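Local coordinates for aminoacyl-tRNA synthetase (Cryptosporidium parvum, PDB 5F9Z), which probably charges its cognate tRNA with proline in an ATP-dependent reaction, and is captured here with the inhibitor halofuginone and an ATP analogue, at residues R376-V379 with E384-D387; E183-V188 with I223-E228; I82-K87 with S124-Y129. One frame throughout, in Å; residues are numbered along the deposited sequence.

How the interactions relate
Along the chain, interaction 3 comes first: helix 125-135 returns to strand 83-85 and closes a loop through the small three-stranded antiparallel sheet. Interaction 2 follows, closing a second loop where strand 223-231 passes beside the start of helix 181-202. Interaction 1 is last and closes only the short connection of a hairpin, strands 374-379 and 385-389. The three lie in series, none enclosing or crossing another. Interactions 2 and 3 both belong to the catalytic part, their centres about 23 Å apart, whereas interaction 1 lies in the anticodon-binding domain, its centre about 44 Å from that of interaction 2, on the opposite side of the chain's centre.

Interaction 1: R376-V379 with E384-D387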
ATOM      1  N   ARG A 376     -21.539  20.084  16.381  1.00 33.01           N
ATOM      2  CA  ARG A 376     -20.161  20.225  16.834  1.00 33.14           C
ATOM      3  C   ARG A 376     -19.298  19.192  16.119  1.00 30.83           C
ATOM      4  O   ARG A 376     -19.492  17.984  16.296  1.00 29.67           O
ATOM      5  CB  ARG A 376     -20.070  20.054  18.349  1.00 35.57           C
ATOM      6  CG  ARG A 376     -18.649  19.925  18.880  1.00 36.63           C
ATOM      7  CD  ARG A 376     -17.799  21.130  18.507  1.00 36.96           C
ATOM      8  NE  ARG A 376     -18.352  22.377  19.026  1.00 38.87           N
ATOM      9  CZ  ARG A 376     -18.080  22.874  20.228  1.00 40.26           C
ATOM     10  NH1 ARG A 376     -17.259  22.228  21.043  1.00 40.63           N
ATOM     11  NH2 ARG A 376     -18.630  24.016  20.615  1.00 41.06           N
ATOM     12  N   VAL A 377     -18.351  19.666  15.317  1.00 31.76           N
ATOM     13  CA  VAL A 377     -17.469  18.803  14.540  1.00 30.31           C
ATOM     14  C   VAL A 377     -16.104  18.770  15.209  1.00 30.33           C
ATOM     15  O   VAL A 377     -15.536  19.821  15.533  1.00 31.55           O
ATOM     16  CB  VAL A 377     -17.353  19.292  13.086  1.00 28.64           C
ATOM     17  CG1 VAL A 377     -16.510  18.327  12.267  1.00 27.54           C
ATOM     18  CG2 VAL A 377     -18.734  19.466  12.472  1.00 27.64           C
ATOM     19  N   VAL A 378     -15.578  17.567  15.420  1.00 28.50           N
ATOM     20  CA  VAL A 378     -14.232  17.366  15.944  1.00 26.55           C
ATOM     21  C   VAL A 378     -13.453  16.565  14.911  1.00 26.28           C
ATOM     22  O   VAL A 378     -13.877  15.471  14.519  1.00 27.27           O
ATOM     23  CB  VAL A 378     -14.242  16.650  17.303  1.00 26.72           C
ATOM     24  CG1 VAL A 378     -12.826  16.530  17.847  1.00 27.19           C
ATOM     25  CG2 VAL A 378     -15.137  17.386  18.288  1.00 23.24           C
ATOM     26  N   VAL A 379     -12.325  17.108  14.471  1.00 26.44           N
ATOM     27  CA  VAL A 379     -11.495  16.477  13.451  1.00 24.78           C
ATOM     28  C   VAL A 379     -10.555  15.486  14.121  1.00 25.29           C
ATOM     29  O   VAL A 379      -9.981  15.766  15.180  1.00 27.40           O
ATOM     30  CB  VAL A 379     -10.723  17.537  12.644  1.00 24.07           C
ATOM     31  CG1 VAL A 379     -10.002  16.896  11.472  1.00 21.81           C
ATOM     32  CG2 VAL A 379     -11.672  18.623  12.160  1.00 23.38           C
ATOM     33  N   GLU A 384      -9.130  19.552  15.689  1.00 31.09           N
ATOM     34  CA  GLU A 384      -9.739  20.811  15.281  1.00 31.50           C
ATOM     35  C   GLU A 384     -11.238  20.765  15.552  1.00 30.88           C
ATOM     36  O   GLU A 384     -11.906  19.775  15.242  1.00 29.67           O
ATOM     37  CB  GLU A 384      -9.463  21.066  13.800  1.00 32.59           C
ATOM     38  CG  GLU A 384      -9.849  22.446  13.303  1.00 34.64           C
ATOM     39  CD  GLU A 384      -9.454  22.661  11.853  1.00 34.91           C
ATOM     40  OE1 GLU A 384      -8.906  21.718  11.243  1.00 33.84           O
ATOM     41  OE2 GLU A 384      -9.689  23.769  11.326  1.00 35.81           O
ATOM     42  N   LYS A 385     -11.764  21.832  16.145  1.00 33.43           N
ATOM     43  CA  LYS A 385     -13.162  21.894  16.549  1.00 35.66           C
ATOM     44  C   LYS A 385     -13.845  23.083  15.893  1.00 36.97           C
ATOM     45  O   LYS A 385     -13.236  24.143  15.713  1.00 36.37           O
ATOM     46  CB  LYS A 385     -13.292  21.990  18.073  1.00 39.94           C
ATOM     47  CG  LYS A 385     -12.724  20.792  18.812  1.00 43.47           C
ATOM     48  CD  LYS A 385     -12.891  20.937  20.315  1.00 48.48           C
ATOM     49  CE  LYS A 385     -12.310  19.739  21.046  1.00 50.66           C
ATOM     50  NZ  LYS A 385     -10.863  19.562  20.745  1.00 51.49           N
ATOM     51  N   MET A 386     -15.116  22.901  15.543  1.00 37.69           N
ATOM     52  CA  MET A 386     -15.887  23.942  14.879  1.00 40.06           C
ATOM     53  C   MET A 386     -17.365  23.601  14.985  1.00 39.88           C
ATOM     54  O   MET A 386     -17.741  22.447  15.205  1.00 40.13           O
ATOM     55  CB  MET A 386     -15.473  24.093  13.412  1.00 41.61           C
ATOM     56  CG  MET A 386     -15.797  22.879  12.556  1.00 42.53           C
ATOM     57  SD  MET A 386     -14.850  22.832  11.024  1.00 45.60           S
ATOM     58  CE  MET A 386     -13.201  22.544  11.657  1.00 45.96           C
ATOM     59  N   ASP A 387     -18.198  24.625  14.825  1.00 39.94           N
ATOM     60  CA  ASP A 387     -19.645  24.470  14.786  1.00 39.07           C
ATOM     61  C   ASP A 387     -20.134  24.838  13.392  1.00 38.02           C
ATOM     62  O   ASP A 387     -19.925  25.967  12.936  1.00 40.75           O
ATOM     63  CB  ASP A 387     -20.325  25.339  15.845  1.00 41.19           C
ATOM     64  CG  ASP A 387     -20.029  24.874  17.257  1.00 41.51           C
ATOM     65  OD1 ASP A 387     -20.596  23.842  17.675  1.00 40.72           O
ATOM     66  OD2 ASP A 387     -19.237  25.544  17.953  1.00 42.23           O
TER
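R376 grips D387 side-on, with NE and NH2 each reaching a different carboxylate oxygen. The arginine chain bends at CB-CG and again at CG-CD, turning the guanidinium to the neighbouring strand and bringing CD within 3.6 Å of M386 O. NE lies 3.0 Å from D387 OD1 in a nearly straight bond (164° at the hydrogen), and NH2 3.1 Å from OD2 in a more bent one. The two flat groups are 64° apart. OD2 offers its syn lone pair, but OD1 is met from above the carboxylate plane, although it lies near the guanidinium plane. On the same face, V378 CG2 rests 4.2 Å from K385 CG.

The face carrying V377 and M386 makes apolar contacts. V377 CB packs on M386 CG at 3.9 Å, and the bent end of M386 carries CE to 4.2 Å from V379 CG2. L400 of helix 393-417 touches M386, and F404 of the same helix touches V379. V379 and E384 form a neighbouring pair, pointing the same way, with V379 CG2 3.7 Å from E384 CB.

Between these faces runs an antiparallel hairpin at the edge of the five-stranded mixed sheet of the anticodon-binding domain. V377 and M386 form a hydrogen-bonded pair, and V379 N bonds to E384 O at 2.8 Å; along the other edge of strand 374-379, the backbones of R376 and V378 hydrogen-bond to E364 and R362 of strand 361-365. Two bonds from one arginine limit rotation of both groups, but the twisted planes and partial solvent exposure probably make this salt bridge weaker than a buried, coplanar one.

Interaction 2: E183-V188 with I223-E228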
ATOM      1  N   GLU A 183       5.452  -0.329 -26.851  1.00 32.70           N
ATOM      2  CA  GLU A 183       4.103  -0.373 -26.297  1.00 30.32           C
ATOM      3  C   GLU A 183       4.083  -1.031 -24.922  1.00 29.60           C
ATOM      4  O   GLU A 183       3.274  -0.654 -24.068  1.00 28.65           O
ATOM      5  CB  GLU A 183       3.168  -1.114 -27.251  1.00 30.50           C
ATOM      6  CG  GLU A 183       1.692  -0.981 -26.916  1.00 29.36           C
ATOM      7  CD  GLU A 183       0.824  -1.906 -27.749  1.00 30.87           C
ATOM      8  OE1 GLU A 183       0.545  -3.034 -27.291  1.00 30.52           O
ATOM      9  OE2 GLU A 183       0.432  -1.509 -28.867  1.00 31.69           O
ATOM     10  N   ALA A 184       4.964  -2.008 -24.692  1.00 29.13           N
ATOM     11  CA  ALA A 184       5.010  -2.669 -23.392  1.00 27.97           C
ATOM     12  C   ALA A 184       5.568  -1.742 -22.319  1.00 28.10           C
ATOM     13  O   ALA A 184       5.033  -1.683 -21.206  1.00 27.84           O
ATOM     14  CB  ALA A 184       5.840  -3.948 -23.483  1.00 27.87           C
ATOM     15  N   LEU A 185       6.640  -1.010 -22.635  1.00 28.64           N
ATOM     16  CA  LEU A 185       7.219  -0.090 -21.660  1.00 29.39           C
ATOM     17  C   LEU A 185       6.240   1.023 -21.305  1.00 30.53           C
ATOM     18  O   LEU A 185       6.160   1.441 -20.143  1.00 31.29           O
ATOM     19  CB  LEU A 185       8.526   0.494 -22.198  1.00 29.83           C
ATOM     20  CG  LEU A 185       9.235   1.510 -21.300  1.00 28.70           C
ATOM     21  CD1 LEU A 185       9.520   0.916 -19.928  1.00 27.11           C
ATOM     22  CD2 LEU A 185      10.521   1.999 -21.954  1.00 27.60           C
ATOM     23  N   GLU A 186       5.488   1.515 -22.293  1.00 30.66           N
ATOM     24  CA  GLU A 186       4.438   2.485 -22.002  1.00 30.90           C
ATOM     25  C   GLU A 186       3.395   1.904 -21.057  1.00 29.59           C
ATOM     26  O   GLU A 186       2.854   2.625 -20.211  1.00 28.68           O
ATOM     27  CB  GLU A 186       3.783   2.954 -23.302  1.00 32.83           C
ATOM     28  CG  GLU A 186       4.703   3.770 -24.195  1.00 35.84           C
ATOM     29  CD  GLU A 186       4.160   3.933 -25.603  1.00 38.53           C
ATOM     30  OE1 GLU A 186       3.128   3.305 -25.921  1.00 38.78           O
ATOM     31  OE2 GLU A 186       4.770   4.685 -26.392  1.00 40.62           O
ATOM     32  N   MET A 187       3.110   0.605 -21.177  1.00 28.62           N
ATOM     33  CA  MET A 187       2.202  -0.043 -20.237  1.00 28.24           C
ATOM     34  C   MET A 187       2.815  -0.121 -18.844  1.00 27.37           C
ATOM     35  O   MET A 187       2.106   0.007 -17.838  1.00 26.59           O
ATOM     36  CB  MET A 187       1.837  -1.440 -20.744  1.00 30.60           C
ATOM     37  CG  MET A 187       0.808  -2.165 -19.897  1.00 31.13           C
ATOM     38  SD  MET A 187      -0.819  -1.401 -19.990  1.00 32.80           S
ATOM     39  CE  MET A 187      -1.722  -2.397 -18.815  1.00 32.34           C
ATOM     40  N   VAL A 188       4.133  -0.328 -18.764  1.00 27.19           N
ATOM     41  CA  VAL A 188       4.807  -0.378 -17.469  1.00 26.12           C
ATOM     42  C   VAL A 188       4.701   0.969 -16.764  1.00 27.54           C
ATOM     43  O   VAL A 188       4.361   1.044 -15.578  1.00 28.58           O
ATOM     44  CB  VAL A 188       6.277  -0.805 -17.644  1.00 24.46           C
ATOM     45  CG1 VAL A 188       7.008  -0.754 -16.311  1.00 23.66           C
ATOM     46  CG2 VAL A 188       6.360  -2.195 -18.248  1.00 23.28           C
ATOM     47  N   ILE A 223      13.368  -4.697 -17.166  1.00 31.50           N
ATOM     48  CA  ILE A 223      13.319  -3.477 -16.369  1.00 31.04           C
ATOM     49  C   ILE A 223      12.230  -3.633 -15.319  1.00 32.34           C
ATOM     50  O   ILE A 223      11.089  -3.973 -15.649  1.00 33.97           O
ATOM     51  CB  ILE A 223      13.049  -2.232 -17.239  1.00 30.78           C
ATOM     52  CG1 ILE A 223      14.132  -2.076 -18.309  1.00 31.96           C
ATOM     53  CG2 ILE A 223      12.968  -0.984 -16.372  1.00 29.97           C
ATOM     54  CD1 ILE A 223      13.898  -0.911 -19.244  1.00 31.49           C
ATOM     55  N   THR A 224      12.582  -3.389 -14.059  1.00 31.17           N
ATOM     56  CA  THR A 224      11.629  -3.415 -12.954  1.00 28.08           C
ATOM     57  C   THR A 224      11.531  -2.012 -12.372  1.00 28.10           C
ATOM     58  O   THR A 224      12.486  -1.519 -11.762  1.00 29.27           O
ATOM     59  CB  THR A 224      12.042  -4.420 -11.879  1.00 26.92           C
ATOM     60  OG1 THR A 224      11.963  -5.749 -12.408  1.00 28.59           O
ATOM     61  CG2 THR A 224      11.128  -4.306 -10.668  1.00 24.10           C
ATOM     62  N   LYS A 225      10.387  -1.370 -12.571  1.00 27.16           N
ATOM     63  CA  LYS A 225      10.092  -0.089 -11.951  1.00 27.96           C
ATOM     64  C   LYS A 225       9.202  -0.311 -10.735  1.00 28.94           C
ATOM     65  O   LYS A 225       8.428  -1.270 -10.678  1.00 30.19           O
ATOM     66  CB  LYS A 225       9.419   0.857 -12.946  1.00 28.40           C
ATOM     67  CG  LYS A 225      10.276   1.161 -14.163  1.00 30.16           C
ATOM     68  CD  LYS A 225       9.658   2.235 -15.037  1.00 31.04           C
ATOM     69  CE  LYS A 225      10.591   2.611 -16.176  1.00 31.83           C
ATOM     70  NZ  LYS A 225      10.036   3.709 -17.016  1.00 32.51           N
ATOM     71  N   SER A 226       9.325   0.577  -9.754  1.00 28.47           N
ATOM     72  CA  SER A 226       8.615   0.394  -8.498  1.00 28.00           C
ATOM     73  C   SER A 226       8.330   1.746  -7.863  1.00 27.28           C
ATOM     74  O   SER A 226       8.844   2.783  -8.289  1.00 29.75           O
ATOM     75  CB  SER A 226       9.414  -0.482  -7.529  1.00 28.46           C
ATOM     76  OG  SER A 226      10.571   0.199  -7.077  1.00 30.06           O
ATOM     77  N   ILE A 227       7.488   1.714  -6.836  1.00 24.63           N
ATOM     78  CA  ILE A 227       7.268   2.844  -5.943  1.00 23.89           C
ATOM     79  C   ILE A 227       7.732   2.415  -4.559  1.00 24.46           C
ATOM     80  O   ILE A 227       7.284   1.384  -4.039  1.00 21.81           O
ATOM     81  CB  ILE A 227       5.797   3.293  -5.926  1.00 23.57           C
ATOM     82  CG1 ILE A 227       4.859   2.086  -5.885  1.00 23.83           C
ATOM     83  CG2 ILE A 227       5.489   4.150  -7.139  1.00 23.16           C
ATOM     84  CD1 ILE A 227       3.403   2.459  -5.693  1.00 23.68           C
ATOM     85  N   GLU A 228       8.640   3.186  -3.973  1.00 27.94           N
ATOM     86  CA  GLU A 228       9.227   2.856  -2.683  1.00 29.27           C
ATOM     87  C   GLU A 228       8.608   3.723  -1.595  1.00 29.39           C
ATOM     88  O   GLU A 228       8.591   4.953  -1.706  1.00 29.65           O
ATOM     89  CB  GLU A 228      10.744   3.048  -2.705  1.00 32.83           C
ATOM     90  CG  GLU A 228      11.482   2.167  -3.704  1.00 35.69           C
ATOM     91  CD  GLU A 228      11.338   0.687  -3.405  1.00 37.22           C
ATOM     92  OE1 GLU A 228      10.841  -0.051  -4.279  1.00 37.40           O
ATOM     93  OE2 GLU A 228      11.717   0.263  -2.293  1.00 38.85           O
TER
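K225 lies across the first turns of helix 181-202, meeting V188 with the middle of its chain and L185 with its tip. Its CB points from strand 223-231 toward the helix and lies 4.4 Å from V188 CG1. CG, anti to the carbonyl carbon (chi1 -61°), starts a fully extended chain running back past I223, two residues earlier on the same side of the strand; K225 CG is 4.1 Å from I223 CG2. The next atom, CD, touches V188 CG1 at 4.2 Å, the two side chains crossing at a slant. V188 can present that methyl because CG1 is anti to its backbone N (chi1 176°), its CB already facing the strand.

This is a helix laid on an antiparallel sheet, as in the catalytic core of class II synthetases. Strand 223-231 pairs with strand 236-247, which in turn pairs with 265-276, and the helix spans them: V188 also touches T271, and its carbonyl oxygen accepts a bond from S243 OG.

Beyond CD, K225 CE lies 4.3 Å from both I223 CG2 and L185 CD1. NZ ends 4.1 Å from L185 CD1, a van der Waals contact in which leucine and lysine cross at about a right angle. The charge itself is answered by a salt bridge from NZ to D189 OD1, one residue past V188 on the helix, while L192, a turn further along, also packs on the lysine side chain.

Interaction 3: I82-K87 with S124-Y129; sequences IFVTQK and SETIMY. With HFG (7-bromo-6-chloro-3-{3-[(2R,3S)-3-hydroxypiperidin-2-yl]-2-oxopropyl}quinazolin-4(3H)-one), chain E.
The unusual feature here is how few atoms join strand 83-85 to the helix crossing it: V84 alone turns its side chain toward the helix, and no hydrogen bond links the two segments. V84 has CG1 between its backbone N and carbonyl carbon (chi1 54°), with CG2 anti to the N, an arrangement that brings CG2 to 3.5 Å from T126 CG2. The two side chains cross at about a right angle, methyl against methyl. I127, the next residue on the helix, meets V84 obliquely: its CG1 lies 3.8 Å from V84 CB, and CD1 continues to 4.1 Å from F83 O. T126 and I127 thus receive the valine between them, an apolar fit.

E125, immediately before T126, belongs to the halofuginone pocket. Its OE2 is modelled implausibly close to N1' of the inhibitor's piperidine ring, so the detail of that approach is doubtful. More secure is the bond from E125 OE1 to T123 OG1, which links two residues of the inhibitor's surroundings. T123 OG1 also hydrogen-bonds to the inhibitor, as does H244 NE2. By analogy with other prolyl-tRNA synthetases, the piperidine probably occupies the proline site. S124 holds the N-cap position of the helix but makes no capping bond with its side chain; OG bonds instead to E173 OE2.

Strand 83-85 and the helical segment 125-129 run 85° apart, with their axes 8.9 Å apart at closest approach. The strand is an outer member of a three-stranded antiparallel sheet, bonded through V84 to A119 of strand 112-120, while helix 125-135 sends E125 and Y129 the other way, onto S272 of strand 265-276 in the catalytic sheet.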
ATOM      1  N   ILE A  82      -5.864 -21.768  -8.580  1.00 29.16           N
ATOM      2  CA  ILE A  82      -4.924 -21.612  -7.477  1.00 29.21           C
ATOM      3  C   ILE A  82      -3.806 -22.642  -7.548  1.00 29.53           C
ATOM      4  O   ILE A  82      -2.748 -22.452  -6.939  1.00 28.49           O
ATOM      5  CB  ILE A  82      -5.674 -21.714  -6.134  1.00 31.37           C
ATOM      6  CG1 ILE A  82      -4.775 -21.298  -4.966  1.00 33.62           C
ATOM      7  CG2 ILE A  82      -6.205 -23.127  -5.922  1.00 30.95           C
ATOM      8  CD1 ILE A  82      -5.386 -21.556  -3.604  1.00 34.24           C
ATOM      9  N   PHE A  83      -4.006 -23.727  -8.287  1.00 29.47           N
ATOM     10  CA  PHE A  83      -3.065 -24.834  -8.321  1.00 29.37           C
ATOM     11  C   PHE A  83      -2.195 -24.777  -9.569  1.00 29.40           C
ATOM     12  O   PHE A  83      -2.581 -24.217 -10.599  1.00 27.84           O
ATOM     13  CB  PHE A  83      -3.809 -26.170  -8.265  1.00 28.45           C
ATOM     14  CG  PHE A  83      -4.429 -26.459  -6.932  1.00 27.62           C
ATOM     15  CD1 PHE A  83      -3.773 -26.115  -5.762  1.00 26.24           C
ATOM     16  CD2 PHE A  83      -5.670 -27.065  -6.847  1.00 26.91           C
ATOM     17  CE1 PHE A  83      -4.341 -26.376  -4.531  1.00 26.26           C
ATOM     18  CE2 PHE A  83      -6.244 -27.329  -5.620  1.00 27.26           C
ATOM     19  CZ  PHE A  83      -5.578 -26.983  -4.459  1.00 27.38           C
ATOM     20  N   VAL A  84      -1.007 -25.365  -9.462  1.00 30.64           N
ATOM     21  CA  VAL A  84      -0.087 -25.467 -10.588  1.00 31.78           C
ATOM     22  C   VAL A  84       0.827 -26.659 -10.341  1.00 34.60           C
ATOM     23  O   VAL A  84       1.320 -26.862  -9.228  1.00 36.38           O
ATOM     24  CB  VAL A  84       0.710 -24.155 -10.787  1.00 30.16           C
ATOM     25  CG1 VAL A  84       1.404 -23.741  -9.497  1.00 28.63           C
ATOM     26  CG2 VAL A  84       1.713 -24.322 -11.905  1.00 31.42           C
ATOM     27  N   THR A  85       1.036 -27.454 -11.386  1.00 35.13           N
ATOM     28  CA  THR A  85       1.866 -28.642 -11.269  1.00 37.00           C
ATOM     29  C   THR A  85       3.325 -28.262 -11.033  1.00 39.86           C
ATOM     30  O   THR A  85       3.760 -27.139 -11.305  1.00 39.99           O
ATOM     31  CB  THR A  85       1.751 -29.505 -12.525  1.00 35.16           C
ATOM     32  OG1 THR A  85       2.211 -28.762 -13.661  1.00 34.75           O
ATOM     33  CG2 THR A  85       0.308 -29.924 -12.752  1.00 33.61           C
ATOM     34  N   GLN A  86       4.088 -29.226 -10.515  1.00 41.90           N
ATOM     35  CA  GLN A  86       5.511 -29.000 -10.290  1.00 42.00           C
ATOM     36  C   GLN A  86       6.275 -28.879 -11.602  1.00 43.38           C
ATOM     37  O   GLN A  86       7.250 -28.122 -11.680  1.00 44.36           O
ATOM     38  CB  GLN A  86       6.095 -30.128  -9.439  1.00 40.97           C
ATOM     39  N   LYS A  87       5.849 -29.607 -12.636  1.00 44.08           N
ATOM     40  CA  LYS A  87       6.550 -29.561 -13.916  1.00 46.85           C
ATOM     41  C   LYS A  87       6.428 -28.190 -14.568  1.00 48.19           C
ATOM     42  O   LYS A  87       7.413 -27.655 -15.090  1.00 50.24           O
ATOM     43  CB  LYS A  87       6.015 -30.648 -14.847  1.00 47.05           C
ATOM     44  N   SER A 124       1.356 -16.105 -10.940  1.00 22.65           N
ATOM     45  CA  SER A 124       0.656 -16.803 -12.015  1.00 23.96           C
ATOM     46  C   SER A 124       1.364 -16.750 -13.365  1.00 26.65           C
ATOM     47  O   SER A 124       0.734 -17.042 -14.389  1.00 28.97           O
ATOM     48  CB  SER A 124      -0.765 -16.254 -12.158  1.00 20.49           C
ATOM     49  OG  SER A 124      -1.461 -16.360 -10.930  1.00 19.06           O
ATOM     50  N   GLU A 125       2.649 -16.390 -13.402  1.00 26.96           N
ATOM     51  CA  GLU A 125       3.390 -16.451 -14.658  1.00 27.19           C
ATOM     52  C   GLU A 125       3.372 -17.861 -15.228  1.00 28.46           C
ATOM     53  O   GLU A 125       3.102 -18.064 -16.417  1.00 26.82           O
ATOM     54  CB  GLU A 125       4.832 -15.986 -14.449  1.00 28.19           C
ATOM     55  CG  GLU A 125       5.002 -14.492 -14.268  1.00 28.37           C
ATOM     56  CD  GLU A 125       4.800 -14.048 -12.838  1.00 28.68           C
ATOM     57  OE1 GLU A 125       4.293 -14.851 -12.030  1.00 28.71           O
ATOM     58  OE2 GLU A 125       5.156 -12.894 -12.522  1.00 30.22           O
ATOM     59  N   THR A 126       3.658 -18.851 -14.385  1.00 30.40           N
ATOM     60  CA  THR A 126       3.647 -20.239 -14.825  1.00 33.20           C
ATOM     61  C   THR A 126       2.237 -20.715 -15.159  1.00 33.41           C
ATOM     62  O   THR A 126       2.058 -21.541 -16.062  1.00 32.64           O
ATOM     63  CB  THR A 126       4.277 -21.113 -13.739  1.00 36.23           C
ATOM     64  OG1 THR A 126       5.703 -20.975 -13.779  1.00 37.92           O
ATOM     65  CG2 THR A 126       3.907 -22.555 -13.933  1.00 38.26           C
ATOM     66  N   ILE A 127       1.227 -20.193 -14.463  1.00 32.41           N
ATOM     67  CA  ILE A 127      -0.142 -20.641 -14.698  1.00 31.70           C
ATOM     68  C   ILE A 127      -0.687 -20.060 -15.998  1.00 30.38           C
ATOM     69  O   ILE A 127      -1.323 -20.765 -16.790  1.00 30.15           O
ATOM     70  CB  ILE A 127      -1.031 -20.271 -13.496  1.00 31.80           C
ATOM     71  CG1 ILE A 127      -0.458 -20.868 -12.209  1.00 32.95           C
ATOM     72  CG2 ILE A 127      -2.461 -20.739 -13.722  1.00 30.79           C
ATOM     73  CD1 ILE A 127      -1.163 -20.404 -10.954  1.00 32.94           C
ATOM     74  N   MET A 128      -0.436 -18.774 -16.246  1.00 28.71           N
ATOM     75  CA  MET A 128      -1.095 -18.056 -17.332  1.00 29.64           C
ATOM     76  C   MET A 128      -0.347 -18.147 -18.657  1.00 29.54           C
ATOM     77  O   MET A 128      -0.975 -18.334 -19.706  1.00 29.43           O
ATOM     78  CB  MET A 128      -1.274 -16.585 -16.947  1.00 31.19           C
ATOM     79  CG  MET A 128      -2.103 -16.363 -15.693  1.00 34.06           C
ATOM     80  SD  MET A 128      -2.053 -14.651 -15.126  1.00 37.35           S
ATOM     81  CE  MET A 128      -2.653 -13.801 -16.578  1.00 37.76           C
ATOM     82  N   TYR A 129       0.978 -18.017 -18.636  1.00 28.94           N
ATOM     83  CA  TYR A 129       1.723 -17.859 -19.882  1.00 28.30           C
ATOM     84  C   TYR A 129       1.641 -19.056 -20.828  1.00 28.28           C
ATOM     85  O   TYR A 129       1.653 -18.824 -22.050  1.00 29.10           O
ATOM     86  CB  TYR A 129       3.189 -17.520 -19.568  1.00 28.68           C
ATOM     87  CG  TYR A 129       3.372 -16.183 -18.876  1.00 28.96           C
ATOM     88  CD1 TYR A 129       2.316 -15.286 -18.760  1.00 29.02           C
ATOM     89  CD2 TYR A 129       4.601 -15.817 -18.346  1.00 29.55           C
ATOM     90  CE1 TYR A 129       2.477 -14.068 -18.128  1.00 29.41           C
ATOM     91  CE2 TYR A 129       4.773 -14.598 -17.717  1.00 30.44           C
ATOM     92  CZ  TYR A 129       3.706 -13.729 -17.609  1.00 29.71           C
ATOM     93  OH  TYR A 129       3.869 -12.516 -16.982  1.00 28.63           O
TER
HETATM   94  O4' HFG E 702       5.955 -12.430  -8.648  1.00 34.77           O
HETATM   95  C21 HFG E 702       6.943 -11.893  -9.059  1.00 34.31           C
HETATM   96  C3' HFG E 702       6.869 -10.930 -10.266  1.00 33.19           C
HETATM   97  C2' HFG E 702       5.453 -10.429 -10.556  1.00 30.75           C
HETATM   98  N1' HFG E 702       4.583 -11.502 -10.790  1.00 29.62           N
HETATM   99  C6' HFG E 702       3.215 -11.120 -10.603  1.00 30.42           C
HETATM  100  C5' HFG E 702       3.019  -9.603 -10.645  1.00 30.70           C
HETATM  101  C4' HFG E 702       3.765  -8.931  -9.622  1.00 29.63           C
HETATM  102  C39 HFG E 702       4.987  -9.583  -9.352  1.00 30.25           C
HETATM  103  O7' HFG E 702       6.065  -8.555  -9.047  1.00 30.95           O
HETATM  104  C1' HFG E 702       8.393 -12.168  -8.335  1.00 34.29           C
HETATM  105  N3  HFG E 702       8.298 -13.411  -7.456  1.00 34.63           N
HETATM  106  C4  HFG E 702       8.168 -14.661  -8.045  1.00 36.81           C
HETATM  107  O11 HFG E 702       8.132 -14.770  -9.272  1.00 37.67           O
HETATM  108  C10 HFG E 702       8.084 -15.773  -7.259  1.00 38.27           C
HETATM  109  C5  HFG E 702       7.951 -17.089  -7.834  1.00 39.94           C
HETATM  110  C2  HFG E 702       8.340 -13.295  -6.146  1.00 34.54           C
HETATM  111  N1  HFG E 702       8.257 -14.365  -5.341  1.00 35.65           N
HETATM  112  C9  HFG E 702       8.130 -15.611  -5.888  1.00 38.22           C
HETATM  113  C8  HFG E 702       8.045 -16.731  -5.048  1.00 41.16           C
HETATM  114  C7  HFG E 702       7.912 -18.022  -5.617  1.00 45.97           C
HETATM  115 BR1  HFG E 702       7.792 -19.581  -4.442  1.00 55.64          BR
HETATM  116  C6  HFG E 702       7.867 -18.187  -7.010  1.00 42.82           C
HETATM  117 CL1  HFG E 702       7.704 -19.797  -7.711  1.00 43.53          CL